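Local atomic coordinates of dual specificity protein phosphatase 18 (Homo sapiens, PDB entry 2ESB), a protein that removes phosphate from tyrosine and, less readily, from threonine in MAP kinase peptides, as a dual-specificity member of the protein-tyrosine phosphatase family. Residues A[48-53]-A[98-103]; A[86-91]-A[120-125]; A[114-119]-A[132-137]. All coordinates share one frame; numbering follows the deposited sequence.

Contact 1: A[48-53]-A[98-103]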
loop_
_atom_site.group_PDB
_atom_site.type_symbol
_atom_site.label_atom_id
_atom_site.label_comp_id
_atom_site.label_asym_id
_atom_site.label_seq_id
_atom_site.Cartn_x
_atom_site.Cartn_y
_atom_site.Cartn_z
ATOM N N MET A 48 10.546 0.024 -10.090
ATOM C CA MET A 48 10.756 0.339 -8.685
ATOM C C MET A 48 10.007 -0.665 -7.808
ATOM O O MET A 48 8.819 -0.908 -8.011
ATOM C CB MET A 48 10.230 1.749 -8.377
ATOM C CG MET A 48 10.464 2.200 -6.931
ATOM S SD MET A 48 12.210 2.572 -6.620
ATOM C CE MET A 48 12.394 2.002 -4.935
ATOM N N VAL A 49 10.712 -1.246 -6.844
ATOM C CA VAL A 49 10.112 -2.202 -5.921
ATOM C C VAL A 49 10.248 -1.673 -4.496
ATOM O O VAL A 49 11.356 -1.411 -4.015
ATOM C CB VAL A 49 10.797 -3.587 -6.008
ATOM C CG1 VAL A 49 10.235 -4.507 -4.927
ATOM C CG2 VAL A 49 10.563 -4.208 -7.399
ATOM N N ILE A 50 9.114 -1.504 -3.827
ATOM C CA ILE A 50 9.099 -1.011 -2.456
ATOM C C ILE A 50 8.604 -2.129 -1.547
ATOM O O ILE A 50 7.434 -2.498 -1.565
ATOM C CB ILE A 50 8.180 0.216 -2.304
ATOM C CG1 ILE A 50 8.638 1.330 -3.259
ATOM C CG2 ILE A 50 8.239 0.713 -0.866
ATOM C CD1 ILE A 50 7.842 2.645 -3.148
ATOM N N ASN A 51 9.527 -2.667 -0.763
ATOM C CA ASN A 51 9.274 -3.772 0.145
ATOM C C ASN A 51 8.867 -3.206 1.497
ATOM O O ASN A 51 9.691 -2.677 2.244
ATOM C CB ASN A 51 10.562 -4.615 0.221
ATOM C CG ASN A 51 10.489 -5.766 1.215
ATOM O OD1 ASN A 51 9.579 -5.868 2.036
ATOM N ND2 ASN A 51 11.488 -6.633 1.153
ATOM N N VAL A 52 7.577 -3.310 1.808
ATOM C CA VAL A 52 7.069 -2.795 3.066
ATOM C C VAL A 52 7.031 -3.908 4.115
ATOM O O VAL A 52 5.968 -4.387 4.504
ATOM C CB VAL A 52 5.648 -2.186 2.885
ATOM C CG1 VAL A 52 5.314 -1.305 4.070
ATOM C CG2 VAL A 52 5.582 -1.377 1.593
ATOM N N SER A 53 8.204 -4.332 4.562
ATOM C CA SER A 53 8.280 -5.391 5.570
ATOM C C SER A 53 9.657 -5.405 6.207
ATOM O O SER A 53 10.617 -4.866 5.663
ATOM C CB SER A 53 8.062 -6.762 4.938
ATOM O OG SER A 53 9.275 -7.200 4.340
ATOM N N GLY A 98 8.142 5.443 -15.022
ATOM C CA GLY A 98 8.452 4.125 -14.506
ATOM C C GLY A 98 7.196 3.581 -13.860
ATOM O O GLY A 98 6.146 4.217 -13.931
ATOM N N ARG A 99 7.301 2.408 -13.241
ATOM C CA ARG A 99 6.166 1.784 -12.565
ATOM C C ARG A 99 6.643 1.203 -11.236
ATOM O O ARG A 99 7.734 0.639 -11.141
ATOM C CB ARG A 99 5.559 0.677 -13.429
ATOM C CG ARG A 99 5.013 1.177 -14.752
ATOM C CD ARG A 99 4.222 0.096 -15.474
ATOM N NE ARG A 99 3.962 0.496 -16.856
ATOM C CZ ARG A 99 3.143 -0.137 -17.687
ATOM N NH1 ARG A 99 2.485 -1.213 -17.281
ATOM N NH2 ARG A 99 2.992 0.305 -18.932
ATOM N N THR A 100 5.804 1.326 -10.218
ATOM C CA THR A 100 6.163 0.858 -8.893
ATOM C C THR A 100 5.361 -0.339 -8.402
ATOM O O THR A 100 4.145 -0.403 -8.597
ATOM C CB THR A 100 5.971 2.002 -7.863
ATOM O OG1 THR A 100 6.743 3.147 -8.263
ATOM C CG2 THR A 100 6.400 1.565 -6.475
ATOM N N LEU A 101 6.060 -1.287 -7.773
ATOM C CA LEU A 101 5.423 -2.435 -7.146
ATOM C C LEU A 101 5.602 -2.257 -5.646
ATOM O O LEU A 101 6.735 -2.152 -5.143
ATOM C CB LEU A 101 6.065 -3.783 -7.538
ATOM C CG LEU A 101 5.629 -4.976 -6.654
ATOM C CD1 LEU A 101 4.123 -5.273 -6.837
ATOM C CD2 LEU A 101 6.447 -6.223 -7.003
ATOM N N LEU A 102 4.485 -2.181 -4.939
ATOM C CA LEU A 102 4.499 -2.105 -3.488
ATOM C C LEU A 102 4.186 -3.534 -3.063
ATOM O O LEU A 102 3.216 -4.097 -3.549
ATOM C CB LEU A 102 3.357 -1.231 -2.965
ATOM C CG LEU A 102 3.543 0.259 -2.742
ATOM C CD1 LEU A 102 2.182 0.872 -2.392
ATOM C CD2 LEU A 102 4.570 0.476 -1.618
ATOM N N HIS A 103 4.981 -4.119 -2.169
ATOM C CA HIS A 103 4.687 -5.465 -1.685
ATOM C C HIS A 103 5.102 -5.615 -0.226
ATOM O O HIS A 103 5.873 -4.819 0.311
ATOM C CB HIS A 103 5.410 -6.532 -2.520
ATOM C CG HIS A 103 6.854 -6.720 -2.155
ATOM N ND1 HIS A 103 7.266 -7.590 -1.167
ATOM C CD2 HIS A 103 7.984 -6.163 -2.660
ATOM C CE1 HIS A 103 8.586 -7.567 -1.085
ATOM N NE2 HIS A 103 9.046 -6.710 -1.980
#

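Contact 2: A[86-91]-A[120-125]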
loop_
_atom_site.group_PDB
_atom_site.type_symbol
_atom_site.label_atom_id
_atom_site.label_comp_id
_atom_site.label_asym_id
_atom_site.label_seq_id
_atom_site.Cartn_x
_atom_site.Cartn_y
_atom_site.Cartn_z
ATOM N N ILE A 86 6.646 7.964 0.950
ATOM C CA ILE A 86 6.480 6.905 -0.033
ATOM C C ILE A 86 5.484 7.315 -1.122
ATOM O O ILE A 86 5.664 6.961 -2.286
ATOM C CB ILE A 86 6.026 5.591 0.615
ATOM C CG1 ILE A 86 7.144 5.051 1.513
ATOM C CG2 ILE A 86 5.674 4.573 -0.473
ATOM C CD1 ILE A 86 8.435 4.743 0.778
ATOM N N ALA A 87 4.436 8.056 -0.754
ATOM C CA ALA A 87 3.465 8.520 -1.752
ATOM C C ALA A 87 4.184 9.396 -2.790
ATOM O O ALA A 87 3.972 9.271 -4.006
ATOM C CB ALA A 87 2.354 9.323 -1.079
ATOM N N ASP A 88 5.040 10.290 -2.310
ATOM C CA ASP A 88 5.777 11.168 -3.218
ATOM C C ASP A 88 6.750 10.353 -4.083
ATOM O O ASP A 88 6.999 10.687 -5.244
ATOM C CB ASP A 88 6.555 12.221 -2.429
ATOM C CG ASP A 88 5.648 13.164 -1.641
ATOM O OD1 ASP A 88 4.440 13.268 -1.941
ATOM O OD2 ASP A 88 6.159 13.820 -0.717
ATOM N N HIS A 89 7.282 9.271 -3.522
ATOM C CA HIS A 89 8.222 8.428 -4.258
ATOM C C HIS A 89 7.478 7.749 -5.413
ATOM O O HIS A 89 7.954 7.729 -6.540
ATOM C CB HIS A 89 8.829 7.379 -3.314
ATOM C CG HIS A 89 10.034 6.673 -3.864
ATOM N ND1 HIS A 89 10.011 5.937 -5.030
ATOM C CD2 HIS A 89 11.285 6.535 -3.360
ATOM C CE1 HIS A 89 11.191 5.368 -5.216
ATOM N NE2 HIS A 89 11.981 5.714 -4.216
ATOM N N ILE A 90 6.306 7.196 -5.128
ATOM C CA ILE A 90 5.512 6.536 -6.164
ATOM C C ILE A 90 5.198 7.532 -7.280
ATOM O O ILE A 90 5.305 7.220 -8.464
ATOM C CB ILE A 90 4.202 5.982 -5.561
ATOM C CG1 ILE A 90 4.546 4.880 -4.549
ATOM C CG2 ILE A 90 3.291 5.448 -6.661
ATOM C CD1 ILE A 90 3.374 4.485 -3.662
ATOM N N HIS A 91 4.815 8.735 -6.887
ATOM C CA HIS A 91 4.499 9.782 -7.849
ATOM C C HIS A 91 5.712 10.139 -8.711
ATOM O O HIS A 91 5.587 10.277 -9.928
ATOM C CB HIS A 91 4.006 11.030 -7.118
ATOM C CG HIS A 91 3.696 12.172 -8.033
ATOM N ND1 HIS A 91 2.690 12.119 -8.976
ATOM C CD2 HIS A 91 4.285 13.383 -8.177
ATOM C CE1 HIS A 91 2.676 13.247 -9.663
ATOM N NE2 HIS A 91 3.633 14.030 -9.199
ATOM N N MET A 120 -5.097 8.600 -1.819
ATOM C CA MET A 120 -5.727 9.793 -1.261
ATOM C C MET A 120 -4.937 11.042 -1.620
ATOM O O MET A 120 -5.508 12.071 -1.992
ATOM C CB MET A 120 -5.832 9.711 0.268
ATOM C CG MET A 120 -6.815 8.675 0.790
ATOM S SD MET A 120 -7.156 8.922 2.560
ATOM C CE MET A 120 -5.575 8.395 3.274
ATOM N N LYS A 121 -3.619 10.957 -1.511
ATOM C CA LYS A 121 -2.797 12.118 -1.792
ATOM C C LYS A 121 -2.679 12.486 -3.257
ATOM O O LYS A 121 -2.745 13.663 -3.601
ATOM C CB LYS A 121 -1.392 11.945 -1.203
ATOM C CG LYS A 121 -0.545 13.203 -1.340
ATOM C CD LYS A 121 0.827 13.100 -0.688
ATOM C CE LYS A 121 1.566 14.462 -0.775
ATOM N NZ LYS A 121 2.821 14.510 0.064
ATOM N N TYR A 122 -2.533 11.497 -4.131
ATOM C CA TYR A 122 -2.351 11.812 -5.545
ATOM C C TYR A 122 -3.492 11.567 -6.522
ATOM O O TYR A 122 -3.400 11.962 -7.685
ATOM C CB TYR A 122 -1.087 11.115 -6.058
ATOM C CG TYR A 122 0.164 11.814 -5.605
ATOM C CD1 TYR A 122 0.864 11.374 -4.489
ATOM C CD2 TYR A 122 0.612 12.966 -6.259
ATOM C CE1 TYR A 122 1.978 12.062 -4.026
ATOM C CE2 TYR A 122 1.725 13.662 -5.800
ATOM C CZ TYR A 122 2.400 13.202 -4.681
ATOM O OH TYR A 122 3.486 13.885 -4.195
ATOM N N HIS A 123 -4.554 10.902 -6.079
ATOM C CA HIS A 123 -5.693 10.658 -6.966
ATOM C C HIS A 123 -6.967 11.303 -6.408
ATOM O O HIS A 123 -8.085 10.969 -6.806
ATOM C CB HIS A 123 -5.876 9.153 -7.174
ATOM C CG HIS A 123 -4.869 8.562 -8.115
ATOM N ND1 HIS A 123 -5.082 8.468 -9.473
ATOM C CD2 HIS A 123 -3.613 8.108 -7.901
ATOM C CE1 HIS A 123 -4.000 7.981 -10.054
ATOM N NE2 HIS A 123 -3.093 7.754 -9.122
ATOM N N ALA A 124 -6.770 12.224 -5.469
ATOM C CA ALA A 124 -7.862 12.958 -4.835
ATOM C C ALA A 124 -9.038 12.055 -4.463
ATOM O O ALA A 124 -10.192 12.347 -4.791
ATOM C CB ALA A 124 -8.326 14.077 -5.767
ATOM N N MET A 125 -8.744 10.955 -3.779
ATOM C CA MET A 125 -9.787 10.024 -3.369
ATOM C C MET A 125 -9.976 10.021 -1.862
ATOM O O MET A 125 -9.017 10.168 -1.109
ATOM C CB MET A 125 -9.449 8.603 -3.828
ATOM C CG MET A 125 -9.502 8.412 -5.341
ATOM S SD MET A 125 -8.885 6.797 -5.868
ATOM C CE MET A 125 -10.368 5.855 -5.887
#

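Contact 3: A[114-119]-A[132-137]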
loop_
_atom_site.group_PDB
_atom_site.type_symbol
_atom_site.label_atom_id
_atom_site.label_comp_id
_atom_site.label_asym_id
_atom_site.label_seq_id
_atom_site.Cartn_x
_atom_site.Cartn_y
_atom_site.Cartn_z
ATOM N N LEU A 114 -0.074 1.575 2.490
ATOM C CA LEU A 114 0.682 2.626 1.806
ATOM C C LEU A 114 -0.003 2.995 0.494
ATOM O O LEU A 114 0.006 4.158 0.078
ATOM C CB LEU A 114 2.129 2.193 1.549
ATOM C CG LEU A 114 3.001 2.116 2.811
ATOM C CD1 LEU A 114 4.457 2.021 2.425
ATOM C CD2 LEU A 114 2.800 3.362 3.661
ATOM N N CYS A 115 -0.602 1.998 -0.153
ATOM C CA CYS A 115 -1.313 2.237 -1.399
ATOM C C CYS A 115 -2.496 3.180 -1.140
ATOM O O CYS A 115 -2.715 4.125 -1.898
ATOM C CB CYS A 115 -1.814 0.920 -1.989
ATOM S SG CYS A 115 -2.857 1.149 -3.476
ATOM N N LEU A 116 -3.250 2.928 -0.066
ATOM C CA LEU A 116 -4.390 3.784 0.262
ATOM C C LEU A 116 -3.937 5.220 0.504
ATOM O O LEU A 116 -4.580 6.164 0.044
ATOM C CB LEU A 116 -5.139 3.265 1.502
ATOM C CG LEU A 116 -5.749 1.864 1.392
ATOM C CD1 LEU A 116 -6.502 1.535 2.678
ATOM C CD2 LEU A 116 -6.690 1.791 0.184
ATOM N N ALA A 117 -2.821 5.388 1.212
ATOM C CA ALA A 117 -2.315 6.724 1.492
ATOM C C ALA A 117 -1.961 7.421 0.187
ATOM O O ALA A 117 -2.270 8.603 -0.008
ATOM C CB ALA A 117 -1.073 6.655 2.412
ATOM N N TYR A 118 -1.315 6.688 -0.711
ATOM C CA TYR A 118 -0.928 7.259 -1.995
ATOM C C TYR A 118 -2.142 7.712 -2.808
ATOM O O TYR A 118 -2.155 8.827 -3.346
ATOM C CB TYR A 118 -0.113 6.243 -2.798
ATOM C CG TYR A 118 0.030 6.608 -4.258
ATOM C CD1 TYR A 118 0.898 7.626 -4.669
ATOM C CD2 TYR A 118 -0.750 5.980 -5.221
ATOM C CE1 TYR A 118 0.968 8.009 -6.011
ATOM C CE2 TYR A 118 -0.687 6.348 -6.557
ATOM C CZ TYR A 118 0.168 7.365 -6.945
ATOM O OH TYR A 118 0.188 7.750 -8.261
ATOM N N LEU A 119 -3.157 6.851 -2.902
ATOM C CA LEU A 119 -4.359 7.186 -3.666
ATOM C C LEU A 119 -5.045 8.442 -3.138
ATOM O O LEU A 119 -5.517 9.269 -3.920
ATOM C CB LEU A 119 -5.351 6.020 -3.662
ATOM C CG LEU A 119 -4.926 4.787 -4.462
ATOM C CD1 LEU A 119 -5.941 3.663 -4.287
ATOM C CD2 LEU A 119 -4.801 5.163 -5.936
ATOM N N THR A 132 -12.399 1.189 -1.632
ATOM C CA THR A 132 -13.291 0.482 -2.554
ATOM C C THR A 132 -12.538 0.136 -3.834
ATOM O O THR A 132 -12.621 -0.986 -4.345
ATOM C CB THR A 132 -14.513 1.347 -2.925
ATOM O OG1 THR A 132 -15.182 1.756 -1.726
ATOM C CG2 THR A 132 -15.490 0.557 -3.809
ATOM N N TRP A 133 -11.800 1.111 -4.346
ATOM C CA TRP A 133 -11.020 0.922 -5.562
ATOM C C TRP A 133 -9.940 -0.147 -5.373
ATOM O O TRP A 133 -9.833 -1.078 -6.169
ATOM C CB TRP A 133 -10.361 2.246 -5.981
ATOM C CG TRP A 133 -9.432 2.097 -7.178
ATOM C CD1 TRP A 133 -8.084 1.818 -7.154
ATOM C CD2 TRP A 133 -9.809 2.124 -8.559
ATOM N NE1 TRP A 133 -7.603 1.663 -8.446
ATOM C CE2 TRP A 133 -8.645 1.845 -9.323
ATOM C CE3 TRP A 133 -11.019 2.354 -9.230
ATOM C CZ2 TRP A 133 -8.662 1.788 -10.720
ATOM C CZ3 TRP A 133 -11.032 2.297 -10.623
ATOM C CH2 TRP A 133 -9.861 2.017 -11.350
ATOM N N THR A 134 -9.144 -0.020 -4.317
ATOM C CA THR A 134 -8.064 -0.980 -4.096
ATOM C C THR A 134 -8.593 -2.391 -3.882
ATOM O O THR A 134 -8.054 -3.361 -4.434
ATOM C CB THR A 134 -7.161 -0.540 -2.908
ATOM O OG1 THR A 134 -6.625 0.766 -3.183
ATOM C CG2 THR A 134 -5.995 -1.511 -2.725
ATOM N N LYS A 135 -9.655 -2.504 -3.093
ATOM C CA LYS A 135 -10.280 -3.797 -2.813
ATOM C C LYS A 135 -10.784 -4.427 -4.124
ATOM O O LYS A 135 -10.734 -5.651 -4.302
ATOM C CB LYS A 135 -11.436 -3.593 -1.821
ATOM C CG LYS A 135 -12.336 -4.794 -1.609
ATOM C CD LYS A 135 -11.863 -5.658 -0.475
ATOM C CE LYS A 135 -12.913 -6.704 -0.150
ATOM N NZ LYS A 135 -12.470 -7.585 0.950
ATOM N N SER A 136 -11.266 -3.592 -5.040
ATOM C CA SER A 136 -11.737 -4.088 -6.337
ATOM C C SER A 136 -10.551 -4.629 -7.130
ATOM O O SER A 136 -10.678 -5.618 -7.844
ATOM C CB SER A 136 -12.408 -2.977 -7.148
ATOM O OG SER A 136 -13.580 -2.516 -6.500
ATOM N N CYS A 137 -9.395 -3.984 -7.005
ATOM C CA CYS A 137 -8.211 -4.445 -7.730
ATOM C C CYS A 137 -7.572 -5.658 -7.078
ATOM O O CYS A 137 -7.030 -6.521 -7.766
ATOM C CB CYS A 137 -7.148 -3.352 -7.808
ATOM S SG CYS A 137 -7.634 -1.859 -8.649
#

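Contact 1: A[48-53]-A[98-103]
Met-48 to Asn-51 pair in parallel with Thr-100 to His-103, two neighbouring strands of the central sheet of the dual-specificity phosphatase fold; strand 100-103 leads straight into Cys-104, the predicted phosphocysteine nucleophile. Five backbone hydrogen bonds join them, the end ones reaching Arg-99 O and Val-52 N. Leu-101 is held through both its N and its O: N donates to Met-48 O at 2.8 Å, and O accepts from Ile-50 N at 2.8 Å. The series runs on through His-103 N to Ile-50 O and closes with Val-52 N to His-103 O, 2.7 Å.

Apolar packing fills the face turned to helices 83-95 and 110-122. Ile-50 and Leu-102 lie side by side, CB against CD2 at 3.7 Å, and Val-52 CG2 meets the same Leu-102 methyl. Thr-100 CG2 touches Ile-50 CD1 at 3.8 Å.

The other face carries the ring of His-103. Its CG stands between backbone N and carbonyl carbon (chi1 80°), which lays the imidazole over Asn-51: Asn-51 CA sits over one ring face in a CH-pi contact, and Val-49 CG1 lies in plane at the edge. His-103 NE2 bonds with Asn-58 ND2. Within 48-53, Ser-53 OG donates to an in-plane lone pair of Asn-51 OD1 at 2.7 Å.

Contact 2: A[86-91]-A[120-125]
Helix 83-95 and the last turn of helix 110-122, both packed on the same side of the phosphatase sheet, are joined near the surface by a polar and aromatic contact in which Tyr-122 rests against Ala-87, Asp-88 and His-91. The imidazole of His-91 makes an offset stack on the phenol, centroids 4.2 Å apart and planes at 11°. Tyr-122 CE2 comes closest, over the His-91 ring face toward its rim, 3.3 Å from CG. His-91 CB covers the centre of the same phenol face in a CH-pi contact; with CG anti to the backbone N (chi1 178°), the imidazole continues from there across the CD2-CE2 side. Ala-87 adds its methyl, CB to Tyr-122 CE1 at 4.0 Å.

At the far end of the phenol, the carboxylate of Asp-88 stands nearly upright to the ring, planes 85° apart, with OD1 in the ring plane at its edge. This oxygen takes two donors. Lys-121, its chain fully extended, brings NZ close to the carboxylate plane, on the syn side of OD1, in a salt bridge of 2.9 Å. The ammonium is shared with Asp-84, so it lies between two acids of helix 83-95, which would probably favour its charged form. The second donor, Tyr-122 OH, meets Asp-88 OD1 from above the carboxylate plane, a short bond of 2.5 Å.

Contact 3: A[114-119]-A[132-137]
Leu-119 CD1 approaches the indole of Trp-133 obliquely, 4.0 Å from its CD1, the leucine side chain running about at a right angle to that of the tryptophan. Over one indole face, toward its rim, lies Cys-137 SG of the same helix, 3.4 Å above the plane. CG anti to the backbone N (chi1 175°) carries Trp-133 CD1 to Leu-119, and the indole NE1 hydrogen-bonds to Ile-23 O, which pins the ring to strand 21-24.

The rest of the contact, a helix-helix crossing in the phosphatase domain, gathers around Thr-134, a buried residue of helix 127-137 facing helix 110-122. Its OG1 points at helix 110-122 and is met by three side chains: Leu-119 CD1 at 3.2 Å, Leu-116 CD2 at 3.5 Å and Cys-115 SG at 3.8 Å. Leu-116 CD2 also reaches Thr-134 CB at 3.9 Å. The oxygen thus lies in a largely apolar setting, but it is satisfied inside its own helix by a hydrogen bond with Ala-130 O. Its placement follows from chi1 of -58°, which sets OG1 beside the backbone N and leaves CG2 to face the sulfur of Cys-115.

The axes of 114-119 and 132-137 approach to 10.5 Å and cross at 132°, and the CA atoms come nearest at Leu-116 and Thr-134. The contact rests on a few side chains around Thr-134. Strands 21-24 and 27-30 complete the packing: Ile-23 touches Cys-115, Leu-119 and Cys-137, while Ile-29 touches both Cys-115 and Thr-134. Helix 110-122 also leans on helix 83-95, where Tyr-118 packs against Ile-90.

How the contacts relate
From the N terminus, strand 48-51 comes first; contact 1 closes a loop of 44 residues when strand 100-103 settles beside it. Helix 83-95 lies within that loop and finds its partner only later, at the end of helix 110-122, so contacts 1 and 2 cross. Contact 3 opens at 114-119, before contact 2 has closed, and ends at 132-137; these two cross as well and share helix 110-122. Contacts 1 and 3 follow in series. Side chains join all three: Ile-86 packs on Ile-50, Leu-114 on Val-52, and Met-125 on Trp-133. Together they tie the central sheet to helices 83-95, 110-122 and 127-137.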